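Pgp2 (Campylobacter jejuni subsp. jejuni, PDB 6XJ6) probably trims peptidoglycan as a YkuD-family LD-carboxypeptidase and directs helical cell shape, binding peptidoglycan through a pocket on its accessory NTF2 domain. Local coordinates at residues A[66-71]-A[110-115]; A[179-184]-A[231-236]; A[119-124]-A[136-141]. All coordinates share one frame; numbering follows the deposited sequence.

Contact 1: residues A[66-71]-A[110-115]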
loop_
_atom_site.group_PDB
_atom_site.type_symbol
_atom_site.label_atom_id
_atom_site.label_comp_id
_atom_site.label_asym_id
_atom_site.label_seq_id
_atom_site.Cartn_x
_atom_site.Cartn_y
_atom_site.Cartn_z
ATOM N N LYS A 66 -14.949 -1.369 1.265
ATOM C CA LYS A 66 -15.226 -2.777 0.995
ATOM C C LYS A 66 -14.922 -3.618 2.227
ATOM O O LYS A 66 -13.924 -3.401 2.918
ATOM C CB LYS A 66 -14.406 -3.311 -0.186
ATOM C CG LYS A 66 -14.755 -4.788 -0.508
ATOM C CD LYS A 66 -14.116 -5.303 -1.794
ATOM C CE LYS A 66 -14.496 -6.766 -2.063
ATOM N NZ LYS A 66 -15.947 -6.957 -2.359
ATOM N N LYS A 67 -15.782 -4.595 2.480
ATOM C CA LYS A 67 -15.645 -5.454 3.648
ATOM C C LYS A 67 -15.714 -6.931 3.304
ATOM O O LYS A 67 -14.997 -7.732 3.910
ATOM C CB LYS A 67 -16.755 -5.143 4.664
ATOM C CG LYS A 67 -16.885 -3.683 5.052
ATOM C CD LYS A 67 -15.853 -3.274 6.075
ATOM C CE LYS A 67 -16.195 -1.917 6.662
ATOM N NZ LYS A 67 -15.246 -1.496 7.727
ATOM N N ILE A 68 -16.561 -7.319 2.350
ATOM C CA ILE A 68 -16.876 -8.727 2.141
ATOM C C ILE A 68 -17.079 -9.012 0.664
ATOM O O ILE A 68 -17.435 -8.132 -0.125
ATOM C CB ILE A 68 -18.130 -9.189 2.925
ATOM C CG1 ILE A 68 -19.343 -8.326 2.566
ATOM C CG2 ILE A 68 -17.852 -9.159 4.414
ATOM C CD1 ILE A 68 -20.667 -8.904 3.049
ATOM N N GLU A 69 -16.860 -10.271 0.300
ATOM C CA GLU A 69 -17.365 -10.792 -0.958
ATOM C C GLU A 69 -18.860 -10.522 -1.059
ATOM O O GLU A 69 -19.633 -10.871 -0.159
ATOM C CB GLU A 69 -17.104 -12.301 -1.002
ATOM C CG GLU A 69 -17.716 -13.028 -2.194
ATOM C CD GLU A 69 -17.088 -12.631 -3.508
ATOM O OE1 GLU A 69 -15.968 -12.089 -3.490
ATOM O OE2 GLU A 69 -17.709 -12.873 -4.565
ATOM N N GLY A 70 -19.265 -9.882 -2.153
ATOM C CA GLY A 70 -20.665 -9.671 -2.439
ATOM C C GLY A 70 -21.199 -8.289 -2.128
ATOM O O GLY A 70 -22.357 -8.008 -2.466
ATOM N N ASP A 71 -20.403 -7.411 -1.509
ATOM C CA ASP A 71 -20.901 -6.073 -1.203
ATOM C C ASP A 71 -20.778 -5.100 -2.369
ATOM O O ASP A 71 -21.307 -3.988 -2.277
ATOM C CB ASP A 71 -20.284 -5.502 0.087
ATOM C CG ASP A 71 -18.782 -5.248 -0.005
ATOM O OD1 ASP A 71 -18.218 -5.221 -1.117
ATOM O OD2 ASP A 71 -18.176 -5.056 1.073
ATOM N N GLY A 110 -10.160 -8.962 8.860
ATOM C CA GLY A 110 -11.232 -9.898 8.595
ATOM C C GLY A 110 -11.996 -9.660 7.312
ATOM O O GLY A 110 -13.058 -10.264 7.122
ATOM N N LYS A 111 -11.504 -8.797 6.431
ATOM C CA LYS A 111 -12.191 -8.542 5.179
ATOM C C LYS A 111 -12.055 -9.735 4.243
ATOM O O LYS A 111 -11.094 -10.509 4.315
ATOM C CB LYS A 111 -11.595 -7.313 4.495
ATOM C CG LYS A 111 -11.833 -6.018 5.231
ATOM C CD LYS A 111 -11.390 -4.852 4.370
ATOM C CE LYS A 111 -11.556 -3.528 5.079
ATOM N NZ LYS A 111 -11.087 -2.421 4.214
ATOM N N THR A 112 -13.026 -9.868 3.343
ATOM C CA THR A 112 -13.038 -10.942 2.365
ATOM C C THR A 112 -13.358 -10.373 0.991
ATOM O O THR A 112 -13.620 -9.176 0.825
ATOM C CB THR A 112 -14.050 -12.036 2.731
ATOM O OG1 THR A 112 -15.369 -11.472 2.781
ATOM C CG2 THR A 112 -13.700 -12.675 4.066
ATOM N N GLY A 113 -13.338 -11.246 0.008
ATOM C CA GLY A 113 -13.555 -10.860 -1.366
ATOM C C GLY A 113 -12.269 -10.925 -2.165
ATOM O O GLY A 113 -11.226 -11.406 -1.709
ATOM N N GLY A 114 -12.359 -10.399 -3.377
ATOM C CA GLY A 114 -11.284 -10.521 -4.334
ATOM C C GLY A 114 -11.795 -10.147 -5.707
ATOM O O GLY A 114 -12.881 -9.586 -5.848
ATOM N N GLY A 115 -10.993 -10.470 -6.714
ATOM C CA GLY A 115 -11.396 -10.191 -8.080
ATOM C C GLY A 115 -11.617 -8.720 -8.347
ATOM O O GLY A 115 -12.516 -8.356 -9.122
HETATM O O HOH W 1 -15.429 -9.507 -3.807
HETATM O O HOH W 2 -15.422 -7.802 6.721
#
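Thr112 holds the 66-71 loop of the L,D-transpeptidase (YkuD) domain with both its backbone and its hydroxyl, where that loop enters a type II beta turn from Ile68 to Asp71. Thr112 N donates to Lys67 O at 3.0 Å with an N-H...O angle of 161°, and Glu69 N donates to Thr112 OG1 at 3.1 Å. A chi1 of 61° sets OG1 between the backbone N and the carbonyl carbon of Thr112, which turns the hydroxyl to the Glu69 amide. Nearby, the extended chain of Lys111 passes across the oxygen end of the Lys66 carbonyl, its CE 3.2 Å from Lys66 O. Lys111 NZ and Lys67 NZ lie 5.5 Å apart, and both form salt bridges with Asp65, which probably offsets their repulsion.

Behind this first shell, Asp71 shapes the turn. Its OD2 accepts from Lys67 N at 2.8 Å and also from Ile68 N, while its OD1 forms a salt bridge with Lys66 NZ at 3.1 Å. The Lys66 chain bends at chi4 (66°), and NZ also donates to Ile68 O. A water completes the link across the segments, accepting from Lys66 NZ at 3.0 Å and from Gly114 N at 3.2 Å.

Contact 2: residues A[179-184]-A[231-236]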
loop_
_atom_site.group_PDB
_atom_site.type_symbol
_atom_site.label_atom_id
_atom_site.label_comp_id
_atom_site.label_asym_id
_atom_site.label_seq_id
_atom_site.Cartn_x
_atom_site.Cartn_y
_atom_site.Cartn_z
ATOM N N ASP A 179 11.209 6.718 12.515
ATOM C CA ASP A 179 10.615 5.694 13.370
ATOM C C ASP A 179 10.960 4.296 12.874
ATOM O O ASP A 179 11.263 3.400 13.673
ATOM C CB ASP A 179 9.097 5.859 13.411
ATOM C CG ASP A 179 8.649 7.048 14.233
ATOM O OD1 ASP A 179 9.451 7.574 15.035
ATOM O OD2 ASP A 179 7.468 7.444 14.084
ATOM N N LEU A 180 10.903 4.087 11.556
ATOM C CA LEU A 180 11.239 2.786 10.985
ATOM C C LEU A 180 12.629 2.333 11.419
ATOM O O LEU A 180 12.823 1.177 11.808
ATOM C CB LEU A 180 11.160 2.866 9.463
ATOM C CG LEU A 180 11.474 1.581 8.696
ATOM C CD1 LEU A 180 10.371 0.555 8.896
ATOM C CD2 LEU A 180 11.664 1.882 7.229
ATOM N N PHE A 181 13.622 3.225 11.327
ATOM C CA PHE A 181 14.981 2.828 11.676
ATOM C C PHE A 181 15.183 2.736 13.184
ATOM O O PHE A 181 16.061 1.995 13.643
ATOM C CB PHE A 181 15.992 3.747 10.985
ATOM C CG PHE A 181 16.191 3.390 9.550
ATOM C CD1 PHE A 181 17.092 2.403 9.191
ATOM C CD2 PHE A 181 15.423 3.975 8.566
ATOM C CE1 PHE A 181 17.250 2.034 7.875
ATOM C CE2 PHE A 181 15.574 3.607 7.243
ATOM C CZ PHE A 181 16.491 2.635 6.898
ATOM N N THR A 182 14.376 3.460 13.966
ATOM C CA THR A 182 14.408 3.311 15.416
ATOM C C THR A 182 13.823 1.967 15.823
ATOM O O THR A 182 14.359 1.284 16.707
ATOM C CB THR A 182 13.625 4.455 16.062
ATOM O OG1 THR A 182 14.199 5.714 15.666
ATOM C CG2 THR A 182 13.645 4.347 17.589
ATOM N N TRP A 183 12.727 1.574 15.174
ATOM C CA TRP A 183 12.148 0.251 15.378
ATOM C C TRP A 183 13.125 -0.843 14.962
ATOM O O TRP A 183 13.292 -1.842 15.674
ATOM C CB TRP A 183 10.848 0.200 14.574
ATOM C CG TRP A 183 10.182 -1.137 14.354
ATOM C CD1 TRP A 183 9.402 -1.832 15.235
ATOM C CD2 TRP A 183 10.180 -1.887 13.139
ATOM N NE1 TRP A 183 8.941 -2.982 14.649
ATOM C CE2 TRP A 183 9.402 -3.038 13.358
ATOM C CE3 TRP A 183 10.768 -1.699 11.886
ATOM C CZ2 TRP A 183 9.195 -3.999 12.369
ATOM C CZ3 TRP A 183 10.572 -2.653 10.909
ATOM C CH2 TRP A 183 9.790 -3.792 11.156
ATOM N N LYS A 184 13.804 -0.656 13.826
ATOM C CA LYS A 184 14.821 -1.605 13.382
ATOM C C LYS A 184 15.917 -1.767 14.430
ATOM O O LYS A 184 16.345 -2.890 14.733
ATOM C CB LYS A 184 15.421 -1.119 12.060
ATOM C CG LYS A 184 16.529 -1.992 11.491
ATOM C CD LYS A 184 17.090 -1.371 10.221
ATOM C CE LYS A 184 18.271 -2.139 9.678
ATOM N NZ LYS A 184 19.457 -2.059 10.577
ATOM N N ILE A 231 21.130 -6.631 10.256
ATOM C CA ILE A 231 19.979 -6.512 9.371
ATOM C C ILE A 231 20.101 -5.226 8.566
ATOM O O ILE A 231 20.507 -4.187 9.095
ATOM C CB ILE A 231 18.667 -6.548 10.185
ATOM C CG1 ILE A 231 17.456 -6.356 9.276
ATOM C CG2 ILE A 231 18.695 -5.497 11.290
ATOM C CD1 ILE A 231 16.138 -6.676 9.957
ATOM N N LYS A 232 19.757 -5.301 7.280
ATOM C CA LYS A 232 19.770 -4.149 6.389
ATOM C C LYS A 232 18.431 -4.025 5.678
ATOM O O LYS A 232 17.861 -5.026 5.232
ATOM C CB LYS A 232 20.879 -4.282 5.341
ATOM C CG LYS A 232 22.242 -3.817 5.825
ATOM C CD LYS A 232 23.327 -4.134 4.807
ATOM C CE LYS A 232 23.967 -5.489 5.073
ATOM N NZ LYS A 232 24.366 -6.180 3.815
ATOM N N PHE A 233 17.932 -2.794 5.578
ATOM C CA PHE A 233 16.731 -2.487 4.817
ATOM C C PHE A 233 17.131 -1.853 3.493
ATOM O O PHE A 233 18.063 -1.041 3.437
ATOM C CB PHE A 233 15.818 -1.510 5.563
ATOM C CG PHE A 233 15.179 -2.065 6.804
ATOM C CD1 PHE A 233 15.324 -3.396 7.168
ATOM C CD2 PHE A 233 14.409 -1.238 7.611
ATOM C CE1 PHE A 233 14.711 -3.886 8.315
ATOM C CE2 PHE A 233 13.802 -1.722 8.755
ATOM C CZ PHE A 233 13.956 -3.042 9.110
ATOM N N SER A 234 16.431 -2.228 2.426
ATOM C CA SER A 234 16.666 -1.621 1.126
ATOM C C SER A 234 15.353 -1.553 0.362
ATOM O O SER A 234 14.339 -2.126 0.770
ATOM C CB SER A 234 17.737 -2.378 0.333
ATOM O OG SER A 234 17.316 -3.685 0.013
ATOM N N ASP A 235 15.377 -0.822 -0.750
ATOM C CA ASP A 235 14.221 -0.670 -1.633
ATOM C C ASP A 235 12.992 -0.180 -0.865
ATOM O O ASP A 235 11.897 -0.727 -0.981
ATOM C CB ASP A 235 13.929 -1.972 -2.387
ATOM C CG ASP A 235 12.961 -1.781 -3.547
ATOM O OD1 ASP A 235 12.891 -0.666 -4.103
ATOM O OD2 ASP A 235 12.265 -2.756 -3.904
ATOM N N ILE A 236 13.173 0.871 -0.073
ATOM C CA ILE A 236 12.094 1.360 0.780
ATOM C C ILE A 236 11.130 2.207 -0.037
ATOM O O ILE A 236 11.531 3.176 -0.696
ATOM C CB ILE A 236 12.648 2.153 1.969
ATOM C CG1 ILE A 236 13.554 1.263 2.824
ATOM C CG2 ILE A 236 11.497 2.689 2.830
ATOM C CD1 ILE A 236 14.388 2.050 3.819
HETATM O O HOH W 3 21.637 -4.318 12.019
#
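Phe233, which contributes the largest buried area, inserts its ring among Leu180, Phe181, Trp183 and Lys184, packing helix 170-188 against the antiparallel sheet of the NTF2-like domain. The axes of helix 179-184 and strand 232-234 approach to 10.6 Å and run nearly antiparallel, at 152°, so Lys184 lies by Ile231 at the start of the other segment, and Leu180 and Phe181 reach Ile236 at its end.

Lys184 covers one face of the Phe233 ring with its aliphatic chain. The two side chains run antiparallel alongside one another, and Lys184 CD sits over the middle of the ring, 3.6 Å from its centroid, a CH-pi contact. The ammonium group stands above the same face but too far from it for more than a weak cation-pi attraction. The chain bends at chi4 (-67°) and delivers NZ to Ile231 O at 2.8 Å. The donor stands 42° out of the carbonyl plane, so this bond does not use a lone-pair direction. The lysine thus pairs apolar cover for the ring with a polar tie to the residue just before the strand.

Other helix side chains meet the ring at its edge or obliquely. Leu180 CG lies at the edge, 4.0 Å from Phe233 CE2, while Trp183 CZ3 comes obliquely within 3.9 Å of Phe233 CZ. The Phe181 ring is also oblique to it, centroids 5.8 Å apart. Phe254 of the neighbouring strand 249-260 meets the Phe233 ring too.

Beyond the corner at Asp235, Ile236 faces the helix again. Phe181 reaches it from the helix side, and Ile236 CD1 touches Phe181 CZ at 3.8 Å.

Contact 3: residues A[119-124]-A[136-141]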
loop_
_atom_site.group_PDB
_atom_site.type_symbol
_atom_site.label_atom_id
_atom_site.label_comp_id
_atom_site.label_asym_id
_atom_site.label_seq_id
_atom_site.Cartn_x
_atom_site.Cartn_y
_atom_site.Cartn_z
ATOM N N HIS A 119 -10.451 -3.141 -15.830
ATOM C CA HIS A 119 -10.748 -3.801 -17.094
ATOM C C HIS A 119 -11.587 -2.858 -17.948
ATOM O O HIS A 119 -11.691 -1.660 -17.665
ATOM C CB HIS A 119 -11.380 -5.184 -16.856
ATOM C CG HIS A 119 -12.672 -5.155 -16.097
ATOM N ND1 HIS A 119 -13.808 -4.541 -16.575
ATOM C CD2 HIS A 119 -13.007 -5.688 -14.898
ATOM C CE1 HIS A 119 -14.789 -4.695 -15.700
ATOM N NE2 HIS A 119 -14.331 -5.389 -14.675
ATOM N N GLY A 120 -12.169 -3.402 -19.018
ATOM C CA GLY A 120 -12.935 -2.634 -19.959
ATOM C C GLY A 120 -14.417 -2.933 -19.898
ATOM O O GLY A 120 -14.950 -3.409 -18.884
ATOM N N TYR A 121 -15.094 -2.653 -21.006
ATOM C CA TYR A 121 -16.531 -2.792 -21.139
ATOM C C TYR A 121 -16.871 -4.014 -21.979
ATOM O O TYR A 121 -16.076 -4.427 -22.832
ATOM C CB TYR A 121 -17.108 -1.559 -21.840
ATOM C CG TYR A 121 -17.242 -0.339 -20.959
ATOM C CD1 TYR A 121 -18.489 0.171 -20.636
ATOM C CD2 TYR A 121 -16.123 0.312 -20.461
ATOM C CE1 TYR A 121 -18.624 1.292 -19.846
ATOM C CE2 TYR A 121 -16.249 1.428 -19.660
ATOM C CZ TYR A 121 -17.503 1.916 -19.358
ATOM O OH TYR A 121 -17.637 3.033 -18.569
ATOM N N PRO A 122 -18.049 -4.604 -21.773
ATOM C CA PRO A 122 -18.474 -5.725 -22.614
ATOM C C PRO A 122 -18.357 -5.382 -24.090
ATOM O O PRO A 122 -18.818 -4.330 -24.546
ATOM C CB PRO A 122 -19.933 -5.931 -22.201
ATOM C CG PRO A 122 -19.982 -5.474 -20.790
ATOM C CD PRO A 122 -19.038 -4.308 -20.719
ATOM N N LEU A 123 -17.718 -6.279 -24.839
ATOM C CA LEU A 123 -17.518 -6.050 -26.263
ATOM C C LEU A 123 -18.834 -5.999 -27.027
ATOM O O LEU A 123 -18.868 -5.464 -28.141
ATOM C CB LEU A 123 -16.617 -7.140 -26.842
ATOM C CG LEU A 123 -15.220 -7.266 -26.226
ATOM C CD1 LEU A 123 -14.483 -8.428 -26.857
ATOM C CD2 LEU A 123 -14.416 -5.993 -26.388
ATOM N N ASP A 124 -19.916 -6.526 -26.461
ATOM C CA ASP A 124 -21.207 -6.512 -27.141
ATOM C C ASP A 124 -21.991 -5.222 -26.919
ATOM O O ASP A 124 -23.117 -5.108 -27.409
ATOM C CB ASP A 124 -22.052 -7.730 -26.736
ATOM C CG ASP A 124 -22.536 -7.665 -25.300
ATOM O OD1 ASP A 124 -22.223 -6.684 -24.592
ATOM O OD2 ASP A 124 -23.235 -8.608 -24.874
ATOM N N CYS A 136 -14.915 -3.768 -9.460
ATOM C CA CYS A 136 -13.870 -3.473 -10.421
ATOM C C CYS A 136 -13.999 -2.041 -10.934
ATOM O O CYS A 136 -15.023 -1.372 -10.764
ATOM C CB CYS A 136 -13.957 -4.450 -11.590
ATOM S SG CYS A 136 -13.488 -6.127 -11.164
ATOM N N ILE A 137 -12.929 -1.575 -11.571
ATOM C CA ILE A 137 -12.866 -0.254 -12.186
ATOM C C ILE A 137 -12.833 -0.468 -13.689
ATOM O O ILE A 137 -11.958 -1.180 -14.196
ATOM C CB ILE A 137 -11.626 0.517 -11.716
ATOM C CG1 ILE A 137 -11.694 0.717 -10.203
ATOM C CG2 ILE A 137 -11.519 1.857 -12.447
ATOM C CD1 ILE A 137 -10.370 1.107 -9.582
ATOM N N ALA A 138 -13.786 0.132 -14.400
ATOM C CA ALA A 138 -13.918 -0.042 -15.838
ATOM C C ALA A 138 -13.491 1.228 -16.563
ATOM O O ALA A 138 -13.963 2.325 -16.245
ATOM C CB ALA A 138 -15.360 -0.388 -16.211
ATOM N N LEU A 139 -12.604 1.061 -17.537
ATOM C CA LEU A 139 -12.188 2.115 -18.446
ATOM C C LEU A 139 -12.704 1.807 -19.842
ATOM O O LEU A 139 -12.860 0.642 -20.213
ATOM C CB LEU A 139 -10.662 2.178 -18.502
ATOM C CG LEU A 139 -9.972 2.487 -17.182
ATOM C CD1 LEU A 139 -8.461 2.424 -17.348
ATOM C CD2 LEU A 139 -10.390 3.860 -16.683
ATOM N N PHE A 140 -12.962 2.855 -20.623
ATOM C CA PHE A 140 -13.453 2.643 -21.977
ATOM C C PHE A 140 -12.446 1.825 -22.778
ATOM O O PHE A 140 -11.230 2.008 -22.656
ATOM C CB PHE A 140 -13.726 3.990 -22.653
ATOM C CG PHE A 140 -14.884 4.735 -22.054
ATOM C CD1 PHE A 140 -16.122 4.126 -21.934
ATOM C CD2 PHE A 140 -14.741 6.037 -21.610
ATOM C CE1 PHE A 140 -17.194 4.800 -21.387
ATOM C CE2 PHE A 140 -15.813 6.715 -21.058
ATOM C CZ PHE A 140 -17.038 6.096 -20.947
ATOM N N ASN A 141 -12.960 0.901 -23.594
ATOM C CA ASN A 141 -12.076 -0.002 -24.322
ATOM C C ASN A 141 -11.094 0.760 -25.203
ATOM O O ASN A 141 -9.942 0.341 -25.352
ATOM C CB ASN A 141 -12.898 -0.990 -25.150
ATOM C CG ASN A 141 -13.634 -1.976 -24.282
ATOM O OD1 ASN A 141 -13.279 -2.166 -23.119
ATOM N ND2 ASN A 141 -14.673 -2.597 -24.830
HETATM O O HOH W 4 -15.078 4.133 -17.910
#
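His119 and Ala138 form a parallel beta bridge between strands 117-119 and 137-138 of the YkuD catalytic domain: His119 N donates to Ile137 O at 3.0 Å and Leu139 N to His119 O at 2.9 Å.

Past the bridge, the Asn141 side chain clamps both backbone polar groups of Tyr121. Its OD1 accepts from Tyr121 N at 2.8 Å, and its ND2 donates to Tyr121 O at 3.1 Å, with that oxygen in the amide plane. The Tyr121 ring lies nearly parallel to that of Phe140 (planes 22° apart) but slid aside, centroids 5.0 Å apart. Leu139 O approaches the tyrosine edge, and a water joins Tyr121 OH to Ala138 O.

The bridge also sets two predicted catalytic residues side by side, His119 as proton donor/acceptor and Cys136 as nucleophile. His119 ND1 donates to Gly120 O at 2.8 Å, in the ring plane and on a carbonyl lone pair, which fixes the ring's rotation. The other nitrogen, NE2, lies against the cysteine, 3.2 Å from Cys136 CB and 3.7 Å from Cys136 SG; it has no hydrogen-bonding partner in the model, and SG sits at the ring edge.

How the contacts relate
From the N terminus, contact 1 comes first, closing a 38-residue excursion and joining the loop after strand 48-56 to the loop after helix 104-108. Contact 3 then closes a short loop of 11 residues, joining the end of strand 117-119 to strand 137-138. Contact 2 closes 46 residues containing helices but no strand, and ties helix 170-188 to strand 232-240. The three are in series; none nests or crosses. Contacts 1 and 3 belong to the catalytic domain and touch by packing, Gly115 O lying 3.2 Å from Cys136 SG. Contact 2, in the NTF2-like domain, has its centre about 32 Å from that of contact 1 and 41 Å from that of contact 3.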